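Local coordinates for protein protocadherin gamma-B3 (Homo sapiens, PDB 5K8R) that is a potential calcium-dependent cell-adhesion protein, represented by its first four extracellular cadherin repeats, that may help establish and maintain specific neuronal connections in the brain, at residues L110-L115 against I198-A203; Y140-D145 against H178-T183; D171-P176 against D238-I243; A250-G255 against G288-D293. One frame throughout, in Å; residues are numbered along the deposited sequence.

Interaction 1 of 4, residues L110-L115 against I198-A203. With CA (calcium ion), chain J; CA (calcium ion), chain I.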
loop_
_atom_site.group_PDB
_atom_site.type_symbol
_atom_site.label_atom_id
_atom_site.label_comp_id
_atom_site.label_asym_id
_atom_site.label_seq_id
_atom_site.Cartn_x
_atom_site.Cartn_y
_atom_site.Cartn_z
ATOM N N LEU A 110 15.318 -9.040 5.459
ATOM C CA LEU A 110 14.775 -7.951 6.202
ATOM C C LEU A 110 14.124 -6.971 5.258
ATOM O O LEU A 110 14.789 -6.400 4.446
ATOM C CB LEU A 110 15.929 -7.273 6.907
ATOM C CG LEU A 110 15.666 -6.042 7.718
ATOM C CD1 LEU A 110 14.749 -6.396 8.855
ATOM C CD2 LEU A 110 16.964 -5.539 8.262
ATOM N N GLU A 111 12.823 -6.784 5.383
ATOM C CA GLU A 111 12.072 -5.869 4.533
ATOM C C GLU A 111 12.053 -4.485 5.170
ATOM O O GLU A 111 11.599 -4.325 6.308
ATOM C CB GLU A 111 10.647 -6.375 4.309
ATOM C CG GLU A 111 10.559 -7.692 3.558
ATOM C CD GLU A 111 9.392 -7.731 2.590
ATOM O OE1 GLU A 111 8.780 -6.668 2.353
ATOM O OE2 GLU A 111 9.090 -8.823 2.063
ATOM N N ILE A 112 12.545 -3.491 4.434
ATOM C CA ILE A 112 12.587 -2.105 4.886
ATOM C C ILE A 112 12.081 -1.223 3.755
ATOM O O ILE A 112 12.580 -1.310 2.627
ATOM C CB ILE A 112 14.009 -1.681 5.304
ATOM C CG1 ILE A 112 14.504 -2.529 6.478
ATOM C CG2 ILE A 112 14.042 -0.200 5.652
ATOM C CD1 ILE A 112 15.935 -2.239 6.881
ATOM N N SER A 113 11.097 -0.379 4.051
ATOM C CA SER A 113 10.564 0.518 3.036
ATOM C C SER A 113 11.541 1.653 2.759
ATOM O O SER A 113 12.301 2.077 3.634
ATOM C CB SER A 113 9.215 1.089 3.472
ATOM O OG SER A 113 9.388 2.189 4.348
ATOM N N GLU A 114 11.512 2.147 1.521
ATOM C CA GLU A 114 12.380 3.250 1.130
ATOM C C GLU A 114 12.002 4.567 1.797
ATOM O O GLU A 114 12.763 5.533 1.692
ATOM C CB GLU A 114 12.362 3.413 -0.391
ATOM C CG GLU A 114 10.969 3.415 -0.985
ATOM C CD GLU A 114 10.978 3.433 -2.499
ATOM O OE1 GLU A 114 11.985 3.881 -3.088
ATOM O OE2 GLU A 114 9.976 2.995 -3.100
ATOM N N LEU A 115 10.856 4.628 2.473
ATOM C CA LEU A 115 10.477 5.807 3.242
ATOM C C LEU A 115 11.193 5.894 4.584
ATOM O O LEU A 115 10.951 6.846 5.333
ATOM C CB LEU A 115 8.964 5.827 3.470
ATOM C CG LEU A 115 8.089 6.151 2.258
ATOM C CD1 LEU A 115 6.614 6.074 2.622
ATOM C CD2 LEU A 115 8.437 7.521 1.698
ATOM N N ILE A 198 22.747 -10.756 5.843
ATOM C CA ILE A 198 21.471 -10.059 5.950
ATOM C C ILE A 198 21.149 -9.478 4.582
ATOM O O ILE A 198 21.844 -8.569 4.108
ATOM C CB ILE A 198 21.501 -8.961 7.020
ATOM C CG1 ILE A 198 21.924 -9.541 8.370
ATOM C CG2 ILE A 198 20.141 -8.287 7.128
ATOM C CD1 ILE A 198 22.132 -8.495 9.441
ATOM N N ARG A 199 20.104 -9.996 3.945
ATOM C CA ARG A 199 19.631 -9.482 2.662
ATOM C C ARG A 199 18.499 -8.500 2.941
ATOM O O ARG A 199 17.350 -8.899 3.151
ATOM C CB ARG A 199 19.183 -10.611 1.741
ATOM C CG ARG A 199 18.553 -10.122 0.442
ATOM C CD ARG A 199 18.416 -11.229 -0.597
ATOM N NE ARG A 199 17.667 -12.381 -0.101
ATOM C CZ ARG A 199 18.220 -13.540 0.240
ATOM N NH1 ARG A 199 19.532 -13.707 0.137
ATOM N NH2 ARG A 199 17.462 -14.535 0.681
ATOM N N VAL A 200 18.832 -7.214 2.957
ATOM C CA VAL A 200 17.838 -6.158 3.106
ATOM C C VAL A 200 17.143 -5.958 1.767
ATOM O O VAL A 200 17.774 -5.563 0.781
ATOM C CB VAL A 200 18.483 -4.853 3.592
ATOM C CG1 VAL A 200 17.446 -3.740 3.649
ATOM C CG2 VAL A 200 19.136 -5.057 4.950
ATOM N N ILE A 201 15.844 -6.236 1.728
ATOM C CA ILE A 201 15.028 -6.023 0.539
ATOM C C ILE A 201 14.250 -4.728 0.731
ATOM O O ILE A 201 13.518 -4.571 1.717
ATOM C CB ILE A 201 14.090 -7.213 0.278
ATOM C CG1 ILE A 201 13.351 -7.038 -1.051
ATOM C CG2 ILE A 201 13.122 -7.401 1.437
ATOM C CD1 ILE A 201 12.652 -8.292 -1.531
ATOM N N VAL A 202 14.419 -3.795 -0.202
ATOM C CA VAL A 202 13.828 -2.466 -0.083
ATOM C C VAL A 202 12.373 -2.539 -0.531
ATOM O O VAL A 202 12.086 -2.768 -1.709
ATOM C CB VAL A 202 14.608 -1.429 -0.901
ATOM C CG1 VAL A 202 14.070 -0.031 -0.639
ATOM C CG2 VAL A 202 16.093 -1.508 -0.578
ATOM N N ALA A 203 11.450 -2.343 0.407
ATOM C CA ALA A 203 10.034 -2.324 0.069
ATOM C C ALA A 203 9.686 -1.044 -0.681
ATOM O O ALA A 203 10.155 0.045 -0.338
ATOM C CB ALA A 203 9.182 -2.445 1.331
HETATM CA CA CA J . 9.234 3.893 -5.222
HETATM CA CA CA I . 12.306 5.989 -4.479
HETATM O O HOH W 1 13.824 7.383 -3.071
#
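The carboxylate of Glu111 has Ile201 on one side of its plane: methyl CG2 stands over it, set back toward the chain, with Glu111 CG as the nearest atom at 3.3 Å from Ile201 CG2. The two side chains run side by side. The other flat group, the carboxylate of Glu114, has both its calcium ions displaced to one side of its plane; OE2 holds one at 2.4 Å and OE1 the other at 2.5 Å, while OE1 also accepts from Arg172 N. Its CG sits between backbone N and carbonyl carbon (chi1 48°), beside Ala203 O, and the chain then extends to the ions.

Behind these groups the strands run parallel. Ile112 N donates nearly straight to Ile201 O (3.1 Å, 168°), whereas Ala203 N reaches Ile112 O at 2.7 Å from well above the carbonyl plane. One more bond, from Glu114 N to Ala203 O, lies in the carbonyl plane and fixes the backbone just where the calcium ligand begins. On the buried side, Ile112 CD1 meets Val200 CG1 at 3.9 Å, and both side chains rest on Phe148. On the face of Glu111 and Ile201, Ala203 packs on His296 of the second subunit. This parallel pairing of first and last strands, with a bridging glutamate at its end, is characteristic of the cadherin repeat and its interdomain calcium site.

Interaction 2 of 4, residues Y140-D145 against H178-T183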
loop_
_atom_site.group_PDB
_atom_site.type_symbol
_atom_site.label_atom_id
_atom_site.label_comp_id
_atom_site.label_asym_id
_atom_site.label_seq_id
_atom_site.Cartn_x
_atom_site.Cartn_y
_atom_site.Cartn_z
ATOM N N TYR A 140 29.765 -7.628 18.224
ATOM C CA TYR A 140 29.209 -7.670 16.879
ATOM C C TYR A 140 29.870 -6.625 15.990
ATOM O O TYR A 140 30.150 -5.505 16.428
ATOM C CB TYR A 140 27.696 -7.451 16.912
ATOM C CG TYR A 140 26.959 -8.521 17.684
ATOM C CD1 TYR A 140 26.558 -9.698 17.066
ATOM C CD2 TYR A 140 26.673 -8.359 19.033
ATOM C CE1 TYR A 140 25.888 -10.682 17.770
ATOM C CE2 TYR A 140 26.004 -9.337 19.744
ATOM C CZ TYR A 140 25.615 -10.496 19.108
ATOM O OH TYR A 140 24.948 -11.472 19.811
ATOM N N TYR A 141 30.117 -7.004 14.737
ATOM C CA TYR A 141 30.730 -6.126 13.751
ATOM C C TYR A 141 29.987 -6.266 12.433
ATOM O O TYR A 141 29.729 -7.384 11.980
ATOM C CB TYR A 141 32.213 -6.459 13.550
ATOM C CG TYR A 141 33.045 -6.402 14.809
ATOM C CD1 TYR A 141 33.650 -5.219 15.212
ATOM C CD2 TYR A 141 33.234 -7.534 15.592
ATOM C CE1 TYR A 141 34.415 -5.163 16.360
ATOM C CE2 TYR A 141 33.998 -7.488 16.742
ATOM C CZ TYR A 141 34.587 -6.300 17.122
ATOM O OH TYR A 141 35.349 -6.247 18.265
ATOM N N LEU A 142 29.648 -5.135 11.824
ATOM C CA LEU A 142 29.012 -5.109 10.514
ATOM C C LEU A 142 30.038 -4.697 9.469
ATOM O O LEU A 142 30.783 -3.732 9.672
ATOM C CB LEU A 142 27.826 -4.143 10.494
ATOM C CG LEU A 142 27.037 -4.075 9.184
ATOM C CD1 LEU A 142 26.143 -5.296 9.032
ATOM C CD2 LEU A 142 26.224 -2.792 9.101
ATOM N N SER A 143 30.079 -5.431 8.362
ATOM C CA SER A 143 30.979 -5.074 7.279
ATOM C C SER A 143 30.584 -3.712 6.711
ATOM O O SER A 143 29.392 -3.388 6.651
ATOM C CB SER A 143 30.946 -6.139 6.182
ATOM O OG SER A 143 31.351 -7.399 6.691
ATOM N N PRO A 144 31.551 -2.892 6.300
ATOM C CA PRO A 144 31.227 -1.535 5.837
ATOM C C PRO A 144 30.275 -1.550 4.650
ATOM O O PRO A 144 30.467 -2.289 3.682
ATOM C CB PRO A 144 32.596 -0.958 5.457
ATOM C CG PRO A 144 33.572 -1.740 6.271
ATOM C CD PRO A 144 33.004 -3.126 6.362
ATOM N N ASP A 145 29.234 -0.719 4.738
ATOM C CA ASP A 145 28.236 -0.566 3.694
ATOM C C ASP A 145 27.871 0.910 3.601
ATOM O O ASP A 145 27.748 1.583 4.635
ATOM C CB ASP A 145 26.980 -1.400 3.976
ATOM C CG ASP A 145 26.017 -1.424 2.805
ATOM O OD1 ASP A 145 25.170 -0.511 2.710
ATOM O OD2 ASP A 145 26.108 -2.357 1.978
ATOM N N HIS A 178 20.240 -4.918 -0.604
ATOM C CA HIS A 178 21.536 -4.645 0.003
ATOM C C HIS A 178 21.982 -5.888 0.755
ATOM O O HIS A 178 21.210 -6.450 1.537
ATOM C CB HIS A 178 21.469 -3.442 0.952
ATOM C CG HIS A 178 21.037 -2.171 0.290
ATOM N ND1 HIS A 178 21.933 -1.254 -0.216
ATOM C CD2 HIS A 178 19.804 -1.665 0.049
ATOM C CE1 HIS A 178 21.270 -0.237 -0.739
ATOM N NE2 HIS A 178 19.977 -0.463 -0.592
ATOM N N HIS A 179 23.218 -6.319 0.521
ATOM C CA HIS A 179 23.747 -7.546 1.108
ATOM C C HIS A 179 24.771 -7.180 2.177
ATOM O O HIS A 179 25.869 -6.711 1.861
ATOM C CB HIS A 179 24.356 -8.441 0.033
ATOM C CG HIS A 179 23.374 -8.880 -1.008
ATOM N ND1 HIS A 179 22.567 -9.987 -0.849
ATOM C CD2 HIS A 179 23.059 -8.356 -2.216
ATOM C CE1 HIS A 179 21.802 -10.129 -1.917
ATOM N NE2 HIS A 179 22.081 -9.152 -2.761
ATOM N N LEU A 180 24.407 -7.402 3.437
ATOM C CA LEU A 180 25.240 -7.067 4.581
ATOM C C LEU A 180 25.785 -8.334 5.229
ATOM O O LEU A 180 25.217 -9.421 5.097
ATOM C CB LEU A 180 24.448 -6.256 5.612
ATOM C CG LEU A 180 23.610 -5.097 5.071
ATOM C CD1 LEU A 180 22.867 -4.400 6.199
ATOM C CD2 LEU A 180 24.483 -4.116 4.311
ATOM N N VAL A 181 26.899 -8.176 5.940
ATOM C CA VAL A 181 27.562 -9.272 6.636
ATOM C C VAL A 181 27.710 -8.887 8.101
ATOM O O VAL A 181 28.201 -7.796 8.415
ATOM C CB VAL A 181 28.931 -9.599 6.014
ATOM C CG1 VAL A 181 29.577 -10.769 6.739
ATOM C CG2 VAL A 181 28.784 -9.902 4.531
ATOM N N LEU A 182 27.323 -9.776 8.990
ATOM C CA LEU A 182 27.400 -9.572 10.408
ATOM C C LEU A 182 28.260 -10.638 11.032
ATOM O O LEU A 182 28.108 -11.789 10.765
ATOM C CB LEU A 182 26.007 -9.644 10.991
ATOM C CG LEU A 182 25.720 -9.539 12.465
ATOM C CD1 LEU A 182 26.137 -8.196 12.971
ATOM C CD2 LEU A 182 24.297 -9.805 12.820
ATOM N N THR A 183 29.166 -10.237 11.886
ATOM C CA THR A 183 30.086 -11.154 12.545
ATOM C C THR A 183 29.972 -11.001 14.056
ATOM O O THR A 183 29.858 -9.883 14.570
ATOM C CB THR A 183 31.534 -10.903 12.097
ATOM O OG1 THR A 183 31.614 -10.992 10.669
ATOM C CG2 THR A 183 32.477 -11.929 12.711
HETATM O O HOH W 2 31.190 -8.584 9.747
#
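Leu142 reaches across to Leu180 and the backbone of Val181 where the strand ending at 142 pairs antiparallel with 178-183, the C and F strands of the Greek-key sandwich in the second cadherin repeat. The inward side is tight. With CG turned away from the backbone N (chi1 -177°), Leu142 brings CD1 to 3.9 Å from Leu180 CB and obliquely across that side chain; Leu150 and Leu164 of the facing sheet close over Leu142. Farther along, the side chain of Asp145 crosses that of Leu180 at about a right angle, its OD2 3.3 Å from Leu180 CD2, an apolar neighbour that offers it no donor; OD1 of Asp145 is instead held by His147 N. Tyr140 CB touches Leu182 CD1 at 4.3 Å, and its hydroxyl bonds to Ser126 and Ala127.

Between the strands, Tyr141 and Thr183 form a hydrogen-bonded pair, and Ser143 N donates almost straight to Val181 O (170°), after which the first chain leaves the sheet. The outward side, carrying the Tyr141 and Thr183 side chains, is looser and wetter. Ser143 OG lies 3.3 Å from Val181 CB without a bond to it. A water sits between the strands here: it donates to Tyr141 O at 2.9 Å and stands 2.6 Å from Thr183 OG1.

Interaction 3 of 4, residues D171-P176 against D238-I243. With CA (calcium ion), chain J; CA (calcium ion), chain H; CA (calcium ion), chain I.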
loop_
_atom_site.group_PDB
_atom_site.type_symbol
_atom_site.label_atom_id
_atom_site.label_comp_id
_atom_site.label_asym_id
_atom_site.label_seq_id
_atom_site.Cartn_x
_atom_site.Cartn_y
_atom_site.Cartn_z
ATOM N N ASP A 171 16.458 3.740 -1.805
ATOM C CA ASP A 171 15.749 4.025 -3.046
ATOM C C ASP A 171 15.634 2.734 -3.844
ATOM O O ASP A 171 16.586 2.310 -4.499
ATOM C CB ASP A 171 16.490 5.087 -3.858
ATOM C CG ASP A 171 15.689 5.570 -5.052
ATOM O OD1 ASP A 171 14.470 5.305 -5.098
ATOM O OD2 ASP A 171 16.280 6.214 -5.943
ATOM N N ARG A 172 14.465 2.109 -3.777
ATOM C CA ARG A 172 14.231 0.871 -4.459
ATOM C C ARG A 172 14.427 1.043 -5.926
ATOM O O ARG A 172 14.792 0.141 -6.627
ATOM C CB ARG A 172 12.834 0.381 -4.191
ATOM C CG ARG A 172 12.566 -0.953 -4.824
ATOM C CD ARG A 172 11.090 -1.249 -4.961
ATOM N NE ARG A 172 10.486 -0.647 -6.138
ATOM C CZ ARG A 172 10.683 -1.054 -7.380
ATOM N NH1 ARG A 172 11.467 -2.065 -7.638
ATOM N NH2 ARG A 172 10.096 -0.441 -8.367
ATOM N N GLU A 173 14.184 2.256 -6.413
ATOM C CA GLU A 173 14.352 2.546 -7.836
ATOM C C GLU A 173 15.830 2.521 -8.222
ATOM O O GLU A 173 16.184 2.251 -9.370
ATOM C CB GLU A 173 13.738 3.904 -8.182
ATOM C CG GLU A 173 12.230 3.968 -8.000
ATOM C CD GLU A 173 11.828 4.241 -6.565
ATOM O OE1 GLU A 173 12.613 4.886 -5.838
ATOM O OE2 GLU A 173 10.727 3.809 -6.161
ATOM N N GLU A 174 16.681 2.806 -7.243
ATOM C CA GLU A 174 18.127 2.832 -7.412
ATOM C C GLU A 174 18.788 1.511 -7.043
ATOM O O GLU A 174 19.664 1.035 -7.771
ATOM C CB GLU A 174 18.737 3.958 -6.569
ATOM C CG GLU A 174 20.252 4.068 -6.662
ATOM C CD GLU A 174 20.718 4.697 -7.962
ATOM O OE1 GLU A 174 19.870 5.237 -8.704
ATOM O OE2 GLU A 174 21.935 4.654 -8.240
ATOM N N GLN A 175 18.383 0.904 -5.929
ATOM C CA GLN A 175 18.941 -0.366 -5.487
ATOM C C GLN A 175 17.916 -1.106 -4.635
ATOM O O GLN A 175 17.643 -0.700 -3.497
ATOM C CB GLN A 175 20.237 -0.143 -4.707
ATOM C CG GLN A 175 21.012 -1.414 -4.406
ATOM C CD GLN A 175 22.355 -1.137 -3.759
ATOM O OE1 GLN A 175 22.768 0.015 -3.626
ATOM N NE2 GLN A 175 23.046 -2.197 -3.352
ATOM N N PRO A 176 17.321 -2.186 -5.150
ATOM C CA PRO A 176 16.264 -2.878 -4.399
ATOM C C PRO A 176 16.771 -3.847 -3.343
ATOM O O PRO A 176 15.962 -4.322 -2.533
ATOM C CB PRO A 176 15.500 -3.625 -5.498
ATOM C CG PRO A 176 16.543 -3.917 -6.523
ATOM C CD PRO A 176 17.501 -2.748 -6.500
ATOM N N ASP A 238 5.621 5.137 -14.762
ATOM C CA ASP A 238 5.719 5.171 -13.307
ATOM C C ASP A 238 6.846 4.241 -12.887
ATOM O O ASP A 238 6.787 3.035 -13.150
ATOM C CB ASP A 238 4.397 4.758 -12.654
ATOM C CG ASP A 238 4.272 5.241 -11.223
ATOM O OD1 ASP A 238 5.266 5.158 -10.470
ATOM O OD2 ASP A 238 3.175 5.708 -10.850
ATOM N N MET A 239 7.856 4.804 -12.263
ATOM C CA MET A 239 8.997 4.056 -11.837
ATOM C C MET A 239 8.787 3.108 -10.672
ATOM O O MET A 239 9.626 2.309 -10.417
ATOM C CB MET A 239 10.121 5.014 -11.518
ATOM C CG MET A 239 10.677 5.733 -12.717
ATOM S SD MET A 239 10.957 4.593 -14.044
ATOM C CE MET A 239 11.959 5.563 -15.135
ATOM N N ASP A 240 7.674 3.196 -9.977
ATOM C CA ASP A 240 7.436 2.342 -8.839
ATOM C C ASP A 240 6.881 1.002 -9.236
ATOM O O ASP A 240 6.785 0.715 -10.382
ATOM C CB ASP A 240 6.396 2.925 -7.897
ATOM C CG ASP A 240 6.779 4.268 -7.405
ATOM O OD1 ASP A 240 7.922 4.653 -7.536
ATOM O OD2 ASP A 240 5.951 4.978 -6.901
ATOM N N GLU A 241 6.542 0.189 -8.260
ATOM C CA GLU A 241 6.336 -1.244 -8.411
ATOM C C GLU A 241 4.931 -1.620 -7.968
ATOM O O GLU A 241 4.402 -1.052 -7.009
ATOM C CB GLU A 241 7.369 -2.035 -7.595
ATOM C CG GLU A 241 7.289 -3.544 -7.763
ATOM C CD GLU A 241 8.255 -4.281 -6.856
ATOM O OE1 GLU A 241 8.830 -3.640 -5.951
ATOM O OE2 GLU A 241 8.443 -5.501 -7.050
ATOM N N GLY A 242 4.334 -2.578 -8.674
ATOM C CA GLY A 242 3.051 -3.117 -8.253
ATOM C C GLY A 242 1.923 -2.121 -8.433
ATOM O O GLY A 242 1.802 -1.455 -9.468
ATOM N N ILE A 243 1.075 -2.020 -7.405
ATOM C CA ILE A 243 -0.056 -1.097 -7.454
ATOM C C ILE A 243 0.426 0.343 -7.554
ATOM O O ILE A 243 -0.257 1.198 -8.131
ATOM C CB ILE A 243 -0.970 -1.316 -6.229
ATOM C CG1 ILE A 243 -2.209 -0.419 -6.303
ATOM C CG2 ILE A 243 -0.205 -1.079 -4.934
ATOM C CD1 ILE A 243 -3.078 -0.675 -7.515
HETATM CA CA CA J . 9.234 3.893 -5.222
HETATM CA CA CA H . 3.824 5.718 -8.528
HETATM CA CA CA I . 12.306 5.989 -4.479
HETATM O O HOH W 3 11.303 0.179 -10.960
HETATM O O HOH W 1 13.824 7.383 -3.071
#
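Arg172 and Glu241 attract each other without any N-H aimed at an oxygen: Glu241 OE1 lies 3.4 Å from Arg172 NE but well out of the guanidinium plane. The two side chains cross at about a right angle, their flat ends turned 40° apart, and Glu241 CB sits 3.2 Å above one face of the guanidinium group, near its rim. Its N-H groups serve other partners. Arg172 NH2 donates to a water at 2.9 Å that in turn donates to Met239 O, and the main polar partner of the side chain is Asp204. With a leucine in place of Arg172, Glu241 would probably be left without its opposite charge and the bridging water without its donor.

Beside this pair lies the calcium cluster joining the second and third cadherin repeats, built here from the DRE sequence Asp171-Arg172-Glu173 and the DXD sequence Asp238-Met239-Asp240. Glu173 OE2 and Asp240 OD1 come within 3.2 Å; both bind the same calcium ion, which probably offsets their like charges. Asp240 spreads its carboxylate between two ions, OD2 going to the one that Asp238 grips with both oxygens. An Asx turn ties the two aspartates together, Asp238 OD1 accepting from Asp240 N at 3.1 Å.

Interaction 4 of 4, residues A250-G255 against G288-D293. With CA (calcium ion), chain H.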
loop_
_atom_site.group_PDB
_atom_site.type_symbol
_atom_site.label_atom_id
_atom_site.label_comp_id
_atom_site.label_asym_id
_atom_site.label_seq_id
_atom_site.Cartn_x
_atom_site.Cartn_y
_atom_site.Cartn_z
ATOM N N ALA A 250 -7.809 9.034 -17.968
ATOM C CA ALA A 250 -9.192 9.477 -18.076
ATOM C C ALA A 250 -9.228 10.903 -18.605
ATOM O O ALA A 250 -8.276 11.666 -18.435
ATOM C CB ALA A 250 -9.915 9.394 -16.727
ATOM N N PHE A 251 -10.338 11.247 -19.251
ATOM C CA PHE A 251 -10.575 12.619 -19.669
ATOM C C PHE A 251 -10.985 13.472 -18.474
ATOM O O PHE A 251 -11.550 12.976 -17.495
ATOM C CB PHE A 251 -11.663 12.677 -20.742
ATOM C CG PHE A 251 -11.224 12.167 -22.087
ATOM C CD1 PHE A 251 -9.907 12.289 -22.495
ATOM C CD2 PHE A 251 -12.133 11.570 -22.943
ATOM C CE1 PHE A 251 -9.505 11.826 -23.733
ATOM C CE2 PHE A 251 -11.737 11.103 -24.182
ATOM C CZ PHE A 251 -10.421 11.233 -24.578
ATOM N N ILE A 252 -10.687 14.769 -18.557
ATOM C CA ILE A 252 -11.095 15.725 -17.536
ATOM C C ILE A 252 -11.692 16.950 -18.215
ATOM O O ILE A 252 -11.320 17.305 -19.338
ATOM C CB ILE A 252 -9.926 16.137 -16.613
ATOM C CG1 ILE A 252 -8.803 16.786 -17.422
ATOM C CG2 ILE A 252 -9.410 14.939 -15.828
ATOM C CD1 ILE A 252 -7.670 17.312 -16.577
ATOM N N ASN A 253 -12.633 17.592 -17.519
ATOM C CA ASN A 253 -13.295 18.807 -18.001
ATOM C C ASN A 253 -13.901 18.599 -19.387
ATOM O O ASN A 253 -13.887 19.490 -20.238
ATOM C CB ASN A 253 -12.329 19.995 -18.003
ATOM C CG ASN A 253 -11.921 20.413 -16.606
ATOM O OD1 ASN A 253 -12.757 20.520 -15.710
ATOM N ND2 ASN A 253 -10.628 20.646 -16.411
ATOM N N ILE A 254 -14.442 17.412 -19.613
ATOM C CA ILE A 254 -14.976 17.049 -20.919
ATOM C C ILE A 254 -16.455 17.402 -20.971
ATOM O O ILE A 254 -17.149 17.431 -19.949
ATOM C CB ILE A 254 -14.730 15.555 -21.220
ATOM C CG1 ILE A 254 -14.629 15.336 -22.727
ATOM C CG2 ILE A 254 -15.827 14.684 -20.621
ATOM C CD1 ILE A 254 -13.614 16.236 -23.385
ATOM N N GLY A 255 -16.939 17.695 -22.178
ATOM C CA GLY A 255 -18.330 18.011 -22.403
ATOM C C GLY A 255 -19.061 16.858 -23.078
ATOM O O GLY A 255 -18.463 15.897 -23.559
ATOM N N GLY A 288 -8.227 17.674 -21.832
ATOM C CA GLY A 288 -7.302 17.381 -20.751
ATOM C C GLY A 288 -7.343 15.906 -20.374
ATOM O O GLY A 288 -8.410 15.297 -20.297
ATOM N N VAL A 289 -6.163 15.345 -20.128
ATOM C CA VAL A 289 -6.007 13.930 -19.812
ATOM C C VAL A 289 -5.302 13.802 -18.467
ATOM O O VAL A 289 -4.292 14.474 -18.222
ATOM C CB VAL A 289 -5.230 13.184 -20.912
ATOM C CG1 VAL A 289 -4.973 11.742 -20.501
ATOM C CG2 VAL A 289 -5.995 13.236 -22.226
ATOM N N GLU A 290 -5.838 12.940 -17.606
ATOM C CA GLU A 290 -5.306 12.681 -16.278
ATOM C C GLU A 290 -4.853 11.231 -16.175
ATOM O O GLU A 290 -5.528 10.323 -16.674
ATOM C CB GLU A 290 -6.356 12.972 -15.198
ATOM C CG GLU A 290 -5.946 12.565 -13.790
ATOM C CD GLU A 290 -7.112 12.557 -12.823
ATOM O OE1 GLU A 290 -8.270 12.481 -13.285
ATOM O OE2 GLU A 290 -6.873 12.629 -11.600
ATOM N N ALA A 291 -3.709 11.023 -15.528
ATOM C CA ALA A 291 -3.179 9.698 -15.241
ATOM C C ALA A 291 -2.990 9.556 -13.739
ATOM O O ALA A 291 -2.357 10.410 -13.106
ATOM C CB ALA A 291 -1.853 9.459 -15.966
ATOM N N LYS A 292 -3.542 8.486 -13.171
ATOM C CA LYS A 292 -3.450 8.219 -11.743
ATOM C C LYS A 292 -2.795 6.865 -11.505
ATOM O O LYS A 292 -2.834 5.981 -12.365
ATOM C CB LYS A 292 -4.833 8.244 -11.078
ATOM C CG LYS A 292 -5.540 9.586 -11.142
ATOM C CD LYS A 292 -6.949 9.487 -10.581
ATOM C CE LYS A 292 -6.942 8.960 -9.154
ATOM N NZ LYS A 292 -8.321 8.812 -8.610
ATOM N N ASP A 293 -2.191 6.709 -10.331
ATOM C CA ASP A 293 -1.609 5.440 -9.926
ATOM C C ASP A 293 -2.364 4.886 -8.717
ATOM O O ASP A 293 -3.423 5.397 -8.328
ATOM C CB ASP A 293 -0.107 5.595 -9.652
ATOM C CG ASP A 293 0.202 6.631 -8.583
ATOM O OD1 ASP A 293 -0.738 7.162 -7.954
ATOM O OD2 ASP A 293 1.402 6.905 -8.364
HETATM CA CA CA H . 3.824 5.718 -8.528
#
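Ala250 pairs with Glu290 through two backbone bonds, each 2.9 Å between N and O: Ala250 N to Glu290 O and, nearly straight at 174°, Glu290 N to Ala250 O. This is the antiparallel pairing of the C and F strands in the sandwich of the third cadherin repeat. Phe251 turns to the other side of the sheet, where methyl CG2 of Val289 meets the edge of its ring 4.0 Å from Phe251 CD1; Phe262 and Leu264 of the facing sheet also pack on the ring.

Ile252 spans two residues on one face of the partner strand. Its CG1, lodged between backbone N and carbonyl carbon (chi1 60°), lies over Gly288, 3.3 Å from Gly288 O, and a side chain at the glycine would collide with it. The other branch, CG2, touches Glu290 CB at 3.7 Å. With an alanine in place of Ile252, Gly288 would probably lose its cover and the aliphatic part of Glu290 its neighbour. Asn253 makes no contact with 288-293; its OD1 accepts from Ser126 N of the second subunit. The chain then runs through Ile254 to Gly255, the N-cap of helix 256-259. At the far end of the partner segment, Asp293 OD2 binds a calcium ion at 2.7 Å.

In the fold
Interactions 1 and 2 belong to one sheet of the second cadherin repeat, where strands 193-203 and 177-186 are neighbours; their centres are 15 Å apart, and interaction 2 is nested inside the loop closed by interaction 1. Interaction 3 alternates with both along the chain and spans the junction to the third repeat, its centre 12 Å from that of interaction 1, with which it shares two calcium ions. Interaction 4 follows in the third repeat, 25 Å from interaction 3 between centres and tied to it by the third ion of the cluster. Calcium thus links the end of one sandwich to the next, while interactions 1 and 4 both touch the second subunit.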